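Local coordinates for calcium-regulated actin-bundling protein (Dictyostelium discoideum, PDB 4X3N) that binds and bundles actin filaments and binds calcium, and may contribute to building and reorganizing filopodia and pseudopodia during cell movement, at residues A[32-37]-A[152-157]; A[140-145]-A[157-162]; A[40-45]-A[70-75]; A[51-56]-A[167-172]. All coordinates share one frame; numbering follows the deposited sequence.

Contact 1 of 4, residues A[32-37]-A[152-157]; sequences EFFCNV and SFLEYL. With CA (calcium ion), chain D.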
loop_
_atom_site.group_PDB
_atom_site.type_symbol
_atom_site.label_atom_id
_atom_site.label_comp_id
_atom_site.label_asym_id
_atom_site.label_seq_id
_atom_site.Cartn_x
_atom_site.Cartn_y
_atom_site.Cartn_z
ATOM N N GLU A 32 9.763 12.124 16.072
ATOM C CA GLU A 32 10.424 10.869 15.773
ATOM C C GLU A 32 9.978 9.892 16.822
ATOM O O GLU A 32 9.676 8.721 16.515
ATOM C CB GLU A 32 11.963 11.011 15.781
ATOM C CG GLU A 32 12.698 9.663 15.746
ATOM C CD GLU A 32 14.153 9.741 16.262
ATOM O OE1 GLU A 32 14.591 10.826 16.713
ATOM O OE2 GLU A 32 14.877 8.719 16.216
ATOM N N PHE A 33 9.967 10.364 18.077
ATOM C CA PHE A 33 9.443 9.557 19.198
ATOM C C PHE A 33 8.036 9.064 18.902
ATOM O O PHE A 33 7.722 7.889 18.967
ATOM C CB PHE A 33 9.441 10.376 20.489
ATOM C CG PHE A 33 8.791 9.674 21.625
ATOM C CD1 PHE A 33 9.453 8.623 22.279
ATOM C CD2 PHE A 33 7.544 10.010 22.034
ATOM C CE1 PHE A 33 8.857 7.988 23.346
ATOM C CE2 PHE A 33 6.953 9.367 23.078
ATOM C CZ PHE A 33 7.586 8.343 23.713
ATOM N N PHE A 34 7.173 10.012 18.559
ATOM C CA PHE A 34 5.770 9.729 18.293
ATOM C C PHE A 34 5.649 8.697 17.195
ATOM O O PHE A 34 4.886 7.748 17.322
ATOM C CB PHE A 34 5.112 11.025 17.834
ATOM C CG PHE A 34 3.637 10.951 17.691
ATOM C CD1 PHE A 34 3.076 10.545 16.556
ATOM C CD2 PHE A 34 2.819 11.391 18.728
ATOM C CE1 PHE A 34 1.686 10.452 16.437
ATOM C CE2 PHE A 34 1.438 11.304 18.639
ATOM C CZ PHE A 34 0.862 10.864 17.492
ATOM N N CYS A 35 6.358 8.894 16.103
ATOM C CA CYS A 35 6.274 7.954 14.991
ATOM C C CYS A 35 6.707 6.561 15.405
ATOM O O CYS A 35 6.089 5.564 14.959
ATOM C CB CYS A 35 7.075 8.430 13.761
ATOM S SG CYS A 35 6.271 9.856 12.971
ATOM N N ASN A 36 7.731 6.469 16.255
ATOM C CA ASN A 36 8.155 5.149 16.737
ATOM C C ASN A 36 7.169 4.448 17.597
ATOM O O ASN A 36 6.895 3.279 17.392
ATOM C CB ASN A 36 9.492 5.252 17.437
ATOM C CG ASN A 36 10.598 5.534 16.451
ATOM O OD1 ASN A 36 10.506 5.121 15.300
ATOM N ND2 ASN A 36 11.631 6.223 16.872
ATOM N N VAL A 37 6.613 5.154 18.579
ATOM C CA VAL A 37 5.571 4.593 19.398
ATOM C C VAL A 37 4.409 4.162 18.493
ATOM O O VAL A 37 3.825 3.107 18.694
ATOM C CB VAL A 37 5.005 5.631 20.452
ATOM C CG1 VAL A 37 3.849 4.995 21.247
ATOM C CG2 VAL A 37 6.116 6.090 21.399
ATOM N N SER A 152 -3.042 5.188 13.769
ATOM C CA SER A 152 -2.551 4.322 14.789
ATOM C C SER A 152 -3.570 4.298 15.925
ATOM O O SER A 152 -4.425 5.168 16.003
ATOM C CB SER A 152 -1.226 4.831 15.287
ATOM O OG SER A 152 -1.364 6.170 15.766
ATOM N N PHE A 153 -3.463 3.319 16.805
ATOM C CA PHE A 153 -4.269 3.294 18.030
ATOM C C PHE A 153 -3.932 4.460 18.891
ATOM O O PHE A 153 -4.821 5.077 19.460
ATOM C CB PHE A 153 -4.080 1.992 18.763
ATOM C CG PHE A 153 -5.138 1.677 19.789
ATOM C CD1 PHE A 153 -6.470 1.880 19.524
ATOM C CD2 PHE A 153 -4.783 1.048 21.000
ATOM C CE1 PHE A 153 -7.448 1.581 20.502
ATOM C CE2 PHE A 153 -5.778 0.700 21.967
ATOM C CZ PHE A 153 -7.077 1.007 21.723
ATOM N N LEU A 154 -2.654 4.835 18.924
ATOM C CA LEU A 154 -2.209 6.037 19.625
ATOM C C LEU A 154 -2.963 7.275 19.142
ATOM O O LEU A 154 -3.404 8.056 19.945
ATOM C CB LEU A 154 -0.730 6.336 19.493
ATOM C CG LEU A 154 -0.167 7.562 20.240
ATOM C CD1 LEU A 154 -0.227 7.445 21.769
ATOM C CD2 LEU A 154 1.269 7.781 19.834
ATOM N N GLU A 155 -3.043 7.446 17.847
ATOM C CA GLU A 155 -3.683 8.636 17.272
ATOM C C GLU A 155 -5.182 8.638 17.572
ATOM O O GLU A 155 -5.719 9.662 17.943
ATOM C CB GLU A 155 -3.374 8.718 15.776
ATOM C CG GLU A 155 -1.966 9.191 15.515
ATOM C CD GLU A 155 -1.576 8.998 14.080
ATOM O OE1 GLU A 155 -1.587 7.845 13.639
ATOM O OE2 GLU A 155 -1.284 10.005 13.408
ATOM N N TYR A 156 -5.828 7.486 17.439
ATOM C CA TYR A 156 -7.228 7.345 17.869
ATOM C C TYR A 156 -7.409 7.751 19.343
ATOM O O TYR A 156 -8.343 8.492 19.703
ATOM C CB TYR A 156 -7.752 5.908 17.635
ATOM C CG TYR A 156 -8.875 5.542 18.580
ATOM C CD1 TYR A 156 -10.177 5.990 18.346
ATOM C CD2 TYR A 156 -8.662 4.708 19.670
ATOM C CE1 TYR A 156 -11.231 5.634 19.212
ATOM C CE2 TYR A 156 -9.670 4.382 20.550
ATOM C CZ TYR A 156 -10.971 4.866 20.334
ATOM O OH TYR A 156 -12.016 4.523 21.210
ATOM N N LEU A 157 -6.524 7.272 20.203
ATOM C CA LEU A 157 -6.611 7.584 21.625
ATOM C C LEU A 157 -6.462 9.028 21.994
ATOM O O LEU A 157 -7.237 9.570 22.781
ATOM C CB LEU A 157 -5.612 6.779 22.421
ATOM C CG LEU A 157 -5.961 5.297 22.416
ATOM C CD1 LEU A 157 -4.794 4.471 22.977
ATOM C CD2 LEU A 157 -7.190 4.948 23.288
HETATM CA CA CA D . -0.715 8.744 11.298
HETATM O O HOH W 1 0.799 7.041 12.005
#
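Leu154 lays its CD2 methyl over one face of the Phe34 ring, 4.0 Å from the ring centroid and 21° off the normal, a CH-pi contact displaced toward the rim at CE2 and CZ. The same methyl meets Val37 CG1 at 4.1 Å, so one leucine branch bridges two residues a helical turn apart. With CG anti to the backbone N (chi1 -172°), Phe34 sends its ring toward helix 153-160, where at the ring edge Phe34 CZ is 3.8 Å from Glu155 CG. Extended beyond CG, Glu155 reaches the calcium ion with both oxygens, OE1 at 2.7 Å and OE2 at 2.5 Å, as the bidentate last ligand of an EF-hand-type loop. Ser152 fixes that carboxylate: its N and OG both donate to Glu155 OE1, while Ser152 OG accepts from Glu155 N at 3.0 Å, which makes a capping box at the start of helix 153-160. Leu154 CD2 would probably lose its aromatic face, and Glu155 CG its neighbour, if Phe34 were an alanine. The two short helical segments run at 112° to each other, their axes 10.8 Å apart; Phe170 and Cys171 of helix 167-174 pack alongside, and His48 of helix 42-57 touches Val37.

Contact 2 of 4, residues A[140-145]-A[157-162]; sequences REKVDV and LLYQYK. With CA (calcium ion), chain D.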
loop_
_atom_site.group_PDB
_atom_site.type_symbol
_atom_site.label_atom_id
_atom_site.label_comp_id
_atom_site.label_asym_id
_atom_site.label_seq_id
_atom_site.Cartn_x
_atom_site.Cartn_y
_atom_site.Cartn_z
ATOM N N ARG A 140 -7.893 13.425 8.488
ATOM C CA ARG A 140 -6.988 14.301 7.801
ATOM C C ARG A 140 -6.696 15.604 8.540
ATOM O O ARG A 140 -5.560 16.034 8.583
ATOM C CB ARG A 140 -7.669 14.641 6.461
ATOM C CG ARG A 140 -6.859 15.314 5.441
ATOM C CD ARG A 140 -7.710 15.403 4.190
ATOM N NE ARG A 140 -7.753 14.105 3.512
ATOM C CZ ARG A 140 -8.862 13.522 3.077
ATOM N NH1 ARG A 140 -10.056 14.123 3.223
ATOM N NH2 ARG A 140 -8.750 12.352 2.441
ATOM N N GLU A 141 -7.724 16.210 9.137
ATOM C CA GLU A 141 -7.558 17.458 9.871
ATOM C C GLU A 141 -7.058 17.273 11.294
ATOM O O GLU A 141 -6.316 18.084 11.788
ATOM C CB GLU A 141 -8.903 18.191 9.943
ATOM C CG GLU A 141 -9.192 18.915 8.639
ATOM C CD GLU A 141 -10.517 19.661 8.630
ATOM O OE1 GLU A 141 -11.042 19.906 7.531
ATOM O OE2 GLU A 141 -11.024 19.958 9.718
ATOM N N LYS A 142 -7.464 16.205 11.960
ATOM C CA LYS A 142 -7.248 16.077 13.364
ATOM C C LYS A 142 -6.542 14.821 13.795
ATOM O O LYS A 142 -5.724 14.910 14.638
ATOM C CB LYS A 142 -8.567 16.017 14.051
ATOM C CG LYS A 142 -9.446 17.215 13.740
ATOM C CD LYS A 142 -8.871 18.426 14.453
ATOM C CE LYS A 142 -9.785 19.640 14.381
ATOM N NZ LYS A 142 -11.190 19.239 14.703
ATOM N N VAL A 143 -6.904 13.656 13.282
ATOM C CA VAL A 143 -6.431 12.408 13.873
ATOM C C VAL A 143 -5.041 12.057 13.405
ATOM O O VAL A 143 -4.216 11.608 14.221
ATOM C CB VAL A 143 -7.375 11.235 13.636
ATOM C CG1 VAL A 143 -6.869 9.937 14.303
ATOM C CG2 VAL A 143 -8.774 11.569 14.129
ATOM N N ASP A 144 -4.800 12.219 12.098
ATOM C CA ASP A 144 -3.490 11.856 11.501
ATOM C C ASP A 144 -2.406 12.908 11.699
ATOM O O ASP A 144 -1.975 13.605 10.719
ATOM C CB ASP A 144 -3.656 11.518 10.021
ATOM C CG ASP A 144 -2.351 11.062 9.363
ATOM O OD1 ASP A 144 -1.452 10.578 10.066
ATOM O OD2 ASP A 144 -2.268 11.189 8.131
ATOM N N VAL A 145 -1.872 12.925 12.921
ATOM C CA VAL A 145 -0.986 13.978 13.335
ATOM C C VAL A 145 0.427 13.898 12.785
ATOM O O VAL A 145 1.080 14.900 12.711
ATOM C CB VAL A 145 -0.989 14.177 14.852
ATOM C CG1 VAL A 145 -2.448 14.331 15.373
ATOM C CG2 VAL A 145 -0.274 13.060 15.534
ATOM N N LEU A 157 -6.524 7.272 20.203
ATOM C CA LEU A 157 -6.611 7.584 21.625
ATOM C C LEU A 157 -6.462 9.028 21.994
ATOM O O LEU A 157 -7.237 9.570 22.781
ATOM C CB LEU A 157 -5.612 6.779 22.421
ATOM C CG LEU A 157 -5.961 5.297 22.416
ATOM C CD1 LEU A 157 -4.794 4.471 22.977
ATOM C CD2 LEU A 157 -7.190 4.948 23.288
ATOM N N LEU A 158 -5.489 9.681 21.393
ATOM C CA LEU A 158 -5.240 11.052 21.676
ATOM C C LEU A 158 -6.402 11.942 21.287
ATOM O O LEU A 158 -6.700 12.934 21.996
ATOM C CB LEU A 158 -4.020 11.494 20.911
ATOM C CG LEU A 158 -2.633 11.498 21.581
ATOM C CD1 LEU A 158 -2.488 11.106 23.014
ATOM C CD2 LEU A 158 -1.594 10.930 20.679
ATOM N N TYR A 159 -7.015 11.630 20.149
ATOM C CA TYR A 159 -8.123 12.414 19.665
ATOM C C TYR A 159 -9.388 12.075 20.452
ATOM O O TYR A 159 -10.111 12.974 20.820
ATOM C CB TYR A 159 -8.329 12.310 18.150
ATOM C CG TYR A 159 -9.366 13.314 17.655
ATOM C CD1 TYR A 159 -9.085 14.682 17.645
ATOM C CD2 TYR A 159 -10.633 12.895 17.263
ATOM C CE1 TYR A 159 -10.036 15.600 17.239
ATOM C CE2 TYR A 159 -11.594 13.798 16.882
ATOM C CZ TYR A 159 -11.286 15.135 16.870
ATOM O OH TYR A 159 -12.229 16.010 16.452
ATOM N N GLN A 160 -9.600 10.813 20.796
ATOM C CA GLN A 160 -10.769 10.456 21.619
ATOM C C GLN A 160 -10.755 11.187 22.967
ATOM O O GLN A 160 -11.772 11.696 23.416
ATOM C CB GLN A 160 -10.837 8.964 21.802
ATOM C CG GLN A 160 -11.955 8.467 22.675
ATOM C CD GLN A 160 -13.336 8.682 22.073
ATOM O OE1 GLN A 160 -13.606 8.226 20.996
ATOM N NE2 GLN A 160 -14.206 9.377 22.789
ATOM N N TYR A 161 -9.578 11.300 23.572
ATOM C CA TYR A 161 -9.439 11.832 24.935
ATOM C C TYR A 161 -8.855 13.192 24.852
ATOM O O TYR A 161 -8.137 13.632 25.741
ATOM C CB TYR A 161 -8.588 10.847 25.741
ATOM C CG TYR A 161 -9.264 9.553 25.846
ATOM C CD1 TYR A 161 -10.425 9.403 26.608
ATOM C CD2 TYR A 161 -8.794 8.437 25.169
ATOM C CE1 TYR A 161 -11.074 8.183 26.706
ATOM C CE2 TYR A 161 -9.451 7.213 25.274
ATOM C CZ TYR A 161 -10.580 7.089 26.020
ATOM O OH TYR A 161 -11.213 5.865 26.037
ATOM N N LYS A 162 -9.201 13.926 23.786
ATOM C CA LYS A 162 -8.610 15.208 23.565
ATOM C C LYS A 162 -8.969 16.310 24.597
ATOM O O LYS A 162 -8.241 17.325 24.660
ATOM C CB LYS A 162 -8.903 15.749 22.157
ATOM C CG LYS A 162 -10.370 16.171 21.921
ATOM C CD LYS A 162 -10.632 16.486 20.473
ATOM C CE LYS A 162 -12.126 16.560 20.190
ATOM N NZ LYS A 162 -12.636 17.784 20.841
HETATM CA CA CA D . -0.715 8.744 11.298
HETATM O O HOH W 1 0.799 7.041 12.005
#
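Tyr159 makes up nearly half of the buried surface, its ring met obliquely, from one and the same side, by Lys142 and Val143 at the end of helix 132-143. Lys142 CB comes within 3.5 Å of Tyr159 CE1. With CG placed opposite the carbonyl carbon (chi1 -56°) and bends at chi2 and chi4, the lysine chain follows the ring toward its phenol end, where NZ is 3.8 Å from Tyr159 OH. The hydroxyl has its hydrogen-bonding partner in Glu138, one turn back on the lysine's own helix. Val143 CG2 lies nearer the root of the ring, 3.9 Å from Tyr159 CD2, and the two side chains cross nearly at right angles. Just beyond, Asp144 leaves the helix as the centre of an inverse gamma turn and gives OD1 to the calcium ion at 2.3 Å. Its OD2 is held by Gly149 N and by the hydroxyl of Tyr101 of a neighbouring subunit. The two helices thus flank the metal loop in the helix-loop-helix manner of an EF-hand. No hydrogen bond joins the two segments directly, so the contact is one of carbon against aromatic ring, while the polar bond of Tyr159 to Glu138 ties the phenol end to the helix that leads into the calcium loop.

Contact 3 of 4, residues A[40-45]-A[70-75]; sequences LPFSQQ and ETIKYA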
loop_
_atom_site.group_PDB
_atom_site.type_symbol
_atom_site.label_atom_id
_atom_site.label_comp_id
_atom_site.label_asym_id
_atom_site.label_seq_id
_atom_site.Cartn_x
_atom_site.Cartn_y
_atom_site.Cartn_z
ATOM N N LEU A 40 4.619 0.747 16.959
ATOM C CA LEU A 40 4.651 -0.400 17.873
ATOM C C LEU A 40 3.335 -1.089 17.737
ATOM O O LEU A 40 2.411 -0.477 17.247
ATOM C CB LEU A 40 4.847 0.012 19.361
ATOM C CG LEU A 40 6.164 0.656 19.733
ATOM C CD1 LEU A 40 6.247 1.243 21.147
ATOM C CD2 LEU A 40 7.309 -0.337 19.484
ATOM N N PRO A 41 3.252 -2.378 18.129
ATOM C CA PRO A 41 1.968 -3.054 18.162
ATOM C C PRO A 41 0.937 -2.221 18.950
ATOM O O PRO A 41 1.293 -1.497 19.889
ATOM C CB PRO A 41 2.262 -4.364 18.864
ATOM C CG PRO A 41 3.717 -4.662 18.523
ATOM C CD PRO A 41 4.372 -3.284 18.533
ATOM N N PHE A 42 -0.319 -2.336 18.563
ATOM C CA PHE A 42 -1.378 -1.523 19.169
ATOM C C PHE A 42 -1.331 -1.550 20.711
ATOM O O PHE A 42 -1.533 -0.495 21.354
ATOM C CB PHE A 42 -2.815 -1.921 18.740
ATOM C CG PHE A 42 -3.104 -1.955 17.243
ATOM C CD1 PHE A 42 -2.989 -0.836 16.449
ATOM C CD2 PHE A 42 -3.539 -3.150 16.629
ATOM C CE1 PHE A 42 -3.292 -0.900 15.094
ATOM C CE2 PHE A 42 -3.845 -3.215 15.278
ATOM C CZ PHE A 42 -3.730 -2.058 14.513
ATOM N N SER A 43 -1.097 -2.726 21.306
ATOM C CA SER A 43 -1.164 -2.918 22.754
ATOM C C SER A 43 -0.071 -2.081 23.432
ATOM O O SER A 43 -0.293 -1.484 24.467
ATOM C CB SER A 43 -1.047 -4.385 23.107
ATOM O OG SER A 43 0.167 -4.929 22.563
ATOM N N GLN A 44 1.091 -2.011 22.827
ATOM C CA GLN A 44 2.142 -1.200 23.342
ATOM C C GLN A 44 1.882 0.294 23.179
ATOM O O GLN A 44 2.313 1.114 23.991
ATOM C CB GLN A 44 3.449 -1.584 22.679
ATOM C CG GLN A 44 3.966 -2.939 23.182
ATOM C CD GLN A 44 5.232 -3.327 22.441
ATOM O OE1 GLN A 44 6.216 -2.583 22.421
ATOM N NE2 GLN A 44 5.195 -4.460 21.802
ATOM N N GLN A 45 1.223 0.653 22.118
ATOM C CA GLN A 45 0.787 2.045 21.936
ATOM C C GLN A 45 -0.160 2.408 23.078
ATOM O O GLN A 45 -0.108 3.542 23.656
ATOM C CB GLN A 45 0.044 2.184 20.616
ATOM C CG GLN A 45 0.847 2.076 19.339
ATOM C CD GLN A 45 -0.000 2.076 18.096
ATOM O OE1 GLN A 45 -1.010 2.837 17.977
ATOM N NE2 GLN A 45 0.407 1.263 17.117
ATOM N N GLU A 70 -9.961 -4.125 20.916
ATOM C CA GLU A 70 -10.561 -5.234 20.200
ATOM C C GLU A 70 -11.001 -4.787 18.879
ATOM O O GLU A 70 -10.822 -5.506 17.906
ATOM C CB GLU A 70 -11.758 -5.838 20.908
ATOM C CG GLU A 70 -11.321 -6.730 22.078
ATOM C CD GLU A 70 -10.408 -7.888 21.616
ATOM O OE1 GLU A 70 -10.775 -8.509 20.604
ATOM O OE2 GLU A 70 -9.343 -8.161 22.249
ATOM N N THR A 71 -11.581 -3.594 18.815
ATOM C CA THR A 71 -12.144 -3.179 17.564
ATOM C C THR A 71 -11.060 -2.855 16.514
ATOM O O THR A 71 -11.263 -3.139 15.342
ATOM C CB THR A 71 -13.149 -2.032 17.749
ATOM O OG1 THR A 71 -14.075 -2.419 18.752
ATOM C CG2 THR A 71 -13.882 -1.755 16.471
ATOM N N ILE A 72 -9.920 -2.289 16.923
ATOM C CA ILE A 72 -8.912 -1.886 15.973
ATOM C C ILE A 72 -8.239 -3.123 15.503
ATOM O O ILE A 72 -7.907 -3.235 14.298
ATOM C CB ILE A 72 -7.931 -0.781 16.500
ATOM C CG1 ILE A 72 -7.225 -0.046 15.348
ATOM C CG2 ILE A 72 -6.909 -1.329 17.456
ATOM C CD1 ILE A 72 -6.506 1.283 15.702
ATOM N N LYS A 73 -8.085 -4.083 16.397
ATOM C CA LYS A 73 -7.566 -5.359 16.022
ATOM C C LYS A 73 -8.431 -6.066 15.006
ATOM O O LYS A 73 -7.891 -6.621 14.039
ATOM C CB LYS A 73 -7.376 -6.280 17.205
ATOM C CG LYS A 73 -6.270 -5.815 18.130
ATOM C CD LYS A 73 -5.911 -6.902 19.104
ATOM C CE LYS A 73 -7.027 -7.082 20.096
ATOM N NZ LYS A 73 -6.629 -8.170 21.013
ATOM N N TYR A 74 -9.731 -6.084 15.207
ATOM C CA TYR A 74 -10.590 -6.740 14.230
ATOM C C TYR A 74 -10.534 -6.050 12.864
ATOM O O TYR A 74 -10.571 -6.719 11.858
ATOM C CB TYR A 74 -12.019 -6.856 14.695
ATOM C CG TYR A 74 -12.189 -8.157 15.474
ATOM C CD1 TYR A 74 -12.275 -9.374 14.815
ATOM C CD2 TYR A 74 -12.187 -8.165 16.864
ATOM C CE1 TYR A 74 -12.397 -10.559 15.518
ATOM C CE2 TYR A 74 -12.305 -9.341 17.579
ATOM C CZ TYR A 74 -12.407 -10.529 16.904
ATOM O OH TYR A 74 -12.538 -11.691 17.618
ATOM N N ALA A 75 -10.448 -4.730 12.859
ATOM C CA ALA A 75 -10.368 -3.978 11.593
ATOM C C ALA A 75 -9.097 -4.290 10.850
ATOM O O ALA A 75 -9.140 -4.545 9.626
ATOM C CB ALA A 75 -10.553 -2.504 11.837
#
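Phe42 turns one ring face to Ile72, whose CG2 methyl sits 3.8 Å above the plane over the ring centre, 13° off the normal as a CH-pi contact. Ile72 also spreads its longer branch across the ring: Ile72 CD1 is 3.9 Å from Phe42 CE1, and its CG1 lies near Phe42 CE1 and CZ. That division follows from the isoleucine's first torsion (chi1 -160°), which sets CG2 between the backbone N and the carbonyl carbon and carries CG1 away from N. Lys73 runs past the ring in the opposite direction, with CG 4.1 Å from Phe42 CD2, and its end leads off to a salt bridge between NZ and Glu70 OE2 at 3.0 Å. This joins the first turn of helix 42-57 to the middle of helix 61-79, two successive helices of a mainly helical chain. With a serine at Phe42, Ile72 CG2 is likely to lose the ring it rests on, and a gap to open between the two helices. Pro41 stands at the N-cap of helix 42-57, and Gln45 NE2 reaches back to Leu40 O at 2.7 Å, nearly straight at 169°. Phe153 packs against both Phe42 and Ile72, and Trp69 makes a cation-pi contact with Lys73.

Contact 4 of 4, residues A[51-56]-A[167-172]; sequences NAYWAE and PADFCT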
loop_
_atom_site.group_PDB
_atom_site.type_symbol
_atom_site.label_atom_id
_atom_site.label_comp_id
_atom_site.label_asym_id
_atom_site.label_seq_id
_atom_site.Cartn_x
_atom_site.Cartn_y
_atom_site.Cartn_z
ATOM N N ASN A 51 0.121 4.731 30.506
ATOM C CA ASN A 51 1.156 5.228 31.400
ATOM C C ASN A 51 1.231 6.741 31.476
ATOM O O ASN A 51 1.479 7.262 32.533
ATOM C CB ASN A 51 2.542 4.767 30.978
ATOM C CG ASN A 51 2.804 3.319 31.363
ATOM O OD1 ASN A 51 2.161 2.782 32.253
ATOM N ND2 ASN A 51 3.762 2.705 30.705
ATOM N N ALA A 52 1.100 7.421 30.346
ATOM C CA ALA A 52 1.284 8.849 30.306
ATOM C C ALA A 52 0.079 9.568 30.968
ATOM O O ALA A 52 0.222 10.586 31.639
ATOM C CB ALA A 52 1.438 9.336 28.883
ATOM N N TYR A 53 -1.096 9.024 30.774
ATOM C CA TYR A 53 -2.285 9.733 31.172
ATOM C C TYR A 53 -3.044 9.000 32.281
ATOM O O TYR A 53 -4.249 9.214 32.471
ATOM C CB TYR A 53 -3.166 9.938 29.950
ATOM C CG TYR A 53 -2.713 11.032 29.057
ATOM C CD1 TYR A 53 -2.872 12.361 29.409
ATOM C CD2 TYR A 53 -2.086 10.737 27.837
ATOM C CE1 TYR A 53 -2.404 13.362 28.574
ATOM C CE2 TYR A 53 -1.655 11.714 26.975
ATOM C CZ TYR A 53 -1.802 13.041 27.336
ATOM O OH TYR A 53 -1.282 14.016 26.518
ATOM N N TRP A 54 -2.367 8.142 33.031
ATOM C CA TRP A 54 -3.060 7.307 34.008
ATOM C C TRP A 54 -3.906 8.168 35.005
ATOM O O TRP A 54 -5.033 7.789 35.355
ATOM C CB TRP A 54 -2.038 6.395 34.768
ATOM C CG TRP A 54 -2.713 5.304 35.503
ATOM C CD1 TRP A 54 -2.820 5.159 36.878
ATOM C CD2 TRP A 54 -3.432 4.224 34.929
ATOM N NE1 TRP A 54 -3.573 4.065 37.159
ATOM C CE2 TRP A 54 -3.950 3.463 35.981
ATOM C CE3 TRP A 54 -3.736 3.856 33.616
ATOM C CZ2 TRP A 54 -4.719 2.332 35.766
ATOM C CZ3 TRP A 54 -4.492 2.715 33.400
ATOM C CH2 TRP A 54 -4.973 1.965 34.455
ATOM N N ALA A 55 -3.388 9.327 35.409
ATOM C CA ALA A 55 -4.050 10.131 36.443
ATOM C C ALA A 55 -5.379 10.557 35.898
ATOM O O ALA A 55 -6.354 10.581 36.626
ATOM C CB ALA A 55 -3.237 11.342 36.842
ATOM N N GLU A 56 -5.426 10.833 34.608
ATOM C CA GLU A 56 -6.624 11.329 33.978
ATOM C C GLU A 56 -7.526 10.308 33.382
ATOM O O GLU A 56 -8.710 10.578 33.180
ATOM C CB GLU A 56 -6.226 12.277 32.845
ATOM C CG GLU A 56 -5.465 13.532 33.248
ATOM C CD GLU A 56 -3.982 13.313 33.427
ATOM O OE1 GLU A 56 -3.439 12.222 33.131
ATOM O OE2 GLU A 56 -3.333 14.297 33.810
ATOM N N PRO A 167 -0.934 15.602 21.192
ATOM C CA PRO A 167 0.343 14.930 20.861
ATOM C C PRO A 167 1.593 15.502 21.557
ATOM O O PRO A 167 2.527 14.764 21.977
ATOM C CB PRO A 167 0.429 15.148 19.347
ATOM C CG PRO A 167 -0.955 15.114 18.926
ATOM C CD PRO A 167 -1.699 15.909 19.979
ATOM N N ALA A 168 1.681 16.817 21.630
ATOM C CA ALA A 168 2.857 17.405 22.260
ATOM C C ALA A 168 2.949 17.127 23.755
ATOM O O ALA A 168 4.006 16.740 24.285
ATOM C CB ALA A 168 2.888 18.914 22.016
ATOM N N ASP A 169 1.826 17.258 24.435
ATOM C CA ASP A 169 1.706 16.855 25.824
ATOM C C ASP A 169 2.091 15.387 26.011
ATOM O O ASP A 169 2.888 15.028 26.907
ATOM C CB ASP A 169 0.268 17.155 26.337
ATOM C CG ASP A 169 0.086 16.807 27.837
ATOM O OD1 ASP A 169 0.584 17.613 28.678
ATOM O OD2 ASP A 169 -0.504 15.729 28.188
ATOM N N PHE A 170 1.505 14.521 25.201
ATOM C CA PHE A 170 1.830 13.124 25.269
ATOM C C PHE A 170 3.361 12.893 25.171
ATOM O O PHE A 170 3.918 12.135 25.946
ATOM C CB PHE A 170 1.103 12.353 24.173
ATOM C CG PHE A 170 1.659 10.981 23.980
ATOM C CD1 PHE A 170 1.456 10.017 24.946
ATOM C CD2 PHE A 170 2.466 10.705 22.917
ATOM C CE1 PHE A 170 2.027 8.795 24.826
ATOM C CE2 PHE A 170 3.031 9.434 22.773
ATOM C CZ PHE A 170 2.825 8.510 23.729
ATOM N N CYS A 171 4.032 13.540 24.223
ATOM C CA CYS A 171 5.469 13.327 24.039
ATOM C C CYS A 171 6.258 13.807 25.285
ATOM O O CYS A 171 7.196 13.138 25.801
ATOM C CB CYS A 171 5.939 14.030 22.756
ATOM S SG CYS A 171 5.291 13.319 21.222
ATOM N N THR A 172 5.815 14.934 25.829
ATOM C CA THR A 172 6.420 15.465 27.050
ATOM C C THR A 172 6.273 14.508 28.153
ATOM O O THR A 172 7.190 14.306 28.892
ATOM C CB THR A 172 5.701 16.737 27.491
ATOM O OG1 THR A 172 5.931 17.767 26.502
ATOM C CG2 THR A 172 6.153 17.193 28.884
#
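Tyr53 donates its hydroxyl to Asp169 in a short hydrogen bond, OH to OD2 2.5 Å, using the anti lone pair of the carboxylate oxygen. The phenol ring and the carboxylate are turned 39° against each other. Asp169 CG stands opposite its own backbone N (chi1 -177°), which brings the carboxylate round to the phenol. Arg173 pairs with the acid as well, in salt bridges to Asp169 OD2 and to Glu56, and would probably steady the carboxylate as an anion. The Tyr53-Asp169 bond joins helix 42-57 to helix 167-174, whose short segments run at 108° to each other, axes 10.0 Å apart. Apolar contacts lie beside the polar one. Phe170 CB meets the edge of the Tyr53 ring, 4.0 Å from Tyr53 CE2, and the two side chains cross at about a right angle. Ala52 CB approaches the Phe170 ring obliquely, 4.0 Å from Phe170 CD1. Leu158 of helix 153-160 touches both aromatic side chains, and Phe33 of helix 28-38 packs on Phe170.

In the fold
Contacts 1 and 2 share Leu157 and helix 153-160 and hold two of the calcium ligands, Glu155 and Asp144, whose OE2 and OD1 lie 3.4 Å apart around the ion; Asn146, Asp148 and Arg150 complete the protein ligands. The centres of these two contacts are about 10 Å apart. Contact 3 is about 12 Å from contact 1, centre to centre, and joins it through Gln45, whose OE1 is 2.8 Å from Leu154 N. Contact 4, its centre also about 12 Å from that of contact 1, meets it where Leu154 CD1 is 3.8 Å from Phe170 CZ. Contacts 3 and 4 both use helix 42-57 but do not touch, their nearest atoms about 6 Å apart.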